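Local coordinates for protein esterase TesA (Pseudomonas aeruginosa, PDB 4JGG) that hydrolyses carboxylic esters, preferring Tween detergents and short-chain p-nitrophenyl esters, and shows lysophospholipase and weak palmitoyl-CoA thioesterase activity, at residues A[163-168]-A[186-191]. Sequence-based numbering, arbitrary orientation.
Sequences FLEGVG and QPRLLE
The CD2 methyl of Leu189 is the bump that projects from the first turn of helix 186-197 into a hollow formed by Phe163, Leu164 and Val167. The floor of the hollow is the Phe163 ring, with Leu189 CD2 lying 4.0 Å from the ring centroid in a CH-pi contact, over the face and displaced toward the CE1-CZ rim. The trans chi1 of Phe163 (173°) swings the ring against the helix, where Phe163 CE1 also approaches Leu189 O at 3.7 Å; the Phe163 ring also meets Trp43 edge-to-face. Leu164 CD2 meets Leu189 CD2 at 3.8 Å, the two leucines running side by side in the same direction. Val167 CG2 completes the wall and slips alongside the aliphatic stem of Arg188, 3.7 Å from its CG.

Toward the surface the shape reverses, as Arg188 folds over the loop. A bend at chi2 (70°) lays its guanidinium across the backbone, with Glu165 O 3.4 Å from the guanidinium plane, over its centre, and Gly166 beside it. Arg188 NH2 forms a salt bridge with Glu165 OE2 (3.5 Å), the carboxylate turned 58° from the guanidinium plane, while Glu191 adds a long, charge-only interaction at NE. The N-H of NE is spent on Asn192 OD1, and Asn192 ND2 in turn binds the carbonyls of Phe163 and Glu165, so one amide ties loop, arginine and helix together. This packing joins the C-terminal helix of the alpha/beta/alpha SGNH-hydrolase fold to the loop that follows edge strand 158-160, a loop that continues to the probable catalytic Asp177 and His180.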
# COMPACT_ATOMS: atom_id res chain seq x y z
N PHE A 163 6.01 2.75 -5.07
CA PHE A 163 5.86 3.19 -3.68
C PHE A 163 7.20 3.24 -2.98
O PHE A 163 7.44 4.09 -2.14
CB PHE A 163 4.88 2.26 -2.96
CG PHE A 163 4.74 2.50 -1.48
CD1 PHE A 163 4.63 3.79 -0.97
CD2 PHE A 163 4.66 1.43 -0.59
CE1 PHE A 163 4.48 4.02 0.39
CE2 PHE A 163 4.50 1.64 0.78
CZ PHE A 163 4.41 2.94 1.27
N LEU A 164 8.11 2.34 -3.33
CA LEU A 164 9.38 2.27 -2.62
C LEU A 164 10.47 3.03 -3.37
O LEU A 164 11.66 2.77 -3.19
CB LEU A 164 9.78 0.82 -2.37
CG LEU A 164 8.69 -0.04 -1.75
CD1 LEU A 164 9.19 -1.48 -1.60
CD2 LEU A 164 8.25 0.50 -0.40
N GLU A 165 10.08 3.98 -4.21
CA GLU A 165 11.07 4.77 -4.92
C GLU A 165 12.02 5.46 -3.94
O GLU A 165 11.58 6.10 -3.00
CB GLU A 165 10.42 5.80 -5.83
CG GLU A 165 11.42 6.71 -6.52
CD GLU A 165 10.76 7.67 -7.48
OE1 GLU A 165 9.55 7.49 -7.76
OE2 GLU A 165 11.45 8.61 -7.94
N GLY A 166 13.32 5.31 -4.18
CA GLY A 166 14.32 5.95 -3.34
C GLY A 166 14.48 5.30 -1.98
O GLY A 166 15.23 5.79 -1.13
N VAL A 167 13.77 4.19 -1.76
CA VAL A 167 13.90 3.44 -0.52
C VAL A 167 14.47 2.04 -0.78
O VAL A 167 15.49 1.67 -0.21
CB VAL A 167 12.55 3.32 0.24
CG1 VAL A 167 12.70 2.41 1.46
CG2 VAL A 167 12.05 4.70 0.64
N GLY A 168 13.81 1.30 -1.66
CA GLY A 168 14.22 -0.04 -2.02
C GLY A 168 15.64 -0.11 -2.55
O GLY A 168 16.02 0.67 -3.44
N GLN A 186 10.77 6.47 6.35
CA GLN A 186 9.33 6.75 6.54
C GLN A 186 8.86 8.06 5.91
O GLN A 186 7.80 8.10 5.26
CB GLN A 186 8.94 6.66 8.02
CG GLN A 186 9.26 5.32 8.70
CD GLN A 186 8.65 4.12 7.98
OE1 GLN A 186 7.44 4.04 7.80
NE2 GLN A 186 9.50 3.19 7.56
N PRO A 187 9.65 9.15 6.08
CA PRO A 187 9.33 10.38 5.35
C PRO A 187 9.22 10.16 3.85
O PRO A 187 8.25 10.64 3.25
CB PRO A 187 10.53 11.28 5.68
CG PRO A 187 10.90 10.88 7.04
CD PRO A 187 10.68 9.38 7.10
N ARG A 188 10.16 9.43 3.26
CA ARG A 188 10.16 9.20 1.82
C ARG A 188 8.96 8.39 1.36
O ARG A 188 8.34 8.71 0.35
CB ARG A 188 11.45 8.50 1.36
CG ARG A 188 11.49 8.30 -0.15
CD ARG A 188 11.66 9.63 -0.87
NE ARG A 188 11.32 9.59 -2.29
CZ ARG A 188 12.21 9.49 -3.27
NH1 ARG A 188 13.50 9.39 -2.99
NH2 ARG A 188 11.81 9.47 -4.53
N LEU A 189 8.64 7.32 2.08
CA LEU A 189 7.37 6.61 1.85
C LEU A 189 6.21 7.60 1.77
O LEU A 189 5.42 7.57 0.82
CB LEU A 189 7.13 5.53 2.91
CG LEU A 189 8.15 4.39 2.88
CD1 LEU A 189 7.90 3.34 3.98
CD2 LEU A 189 8.15 3.74 1.49
N LEU A 190 6.09 8.50 2.75
CA LEU A 190 5.01 9.49 2.73
C LEU A 190 5.10 10.42 1.53
O LEU A 190 4.08 10.71 0.89
CB LEU A 190 4.96 10.31 4.04
CG LEU A 190 3.99 11.50 4.09
CD1 LEU A 190 2.53 11.07 3.97
CD2 LEU A 190 4.21 12.27 5.38
N GLU A 191 6.30 10.89 1.24
CA GLU A 191 6.54 11.67 0.02
C GLU A 191 6.01 10.95 -1.21
O GLU A 191 5.43 11.56 -2.11
CB GLU A 191 8.03 12.00 -0.15
CG GLU A 191 8.38 12.50 -1.55
CD GLU A 191 9.82 13.00 -1.69
OE1 GLU A 191 10.54 13.15 -0.68
OE2 GLU A 191 10.24 13.23 -2.84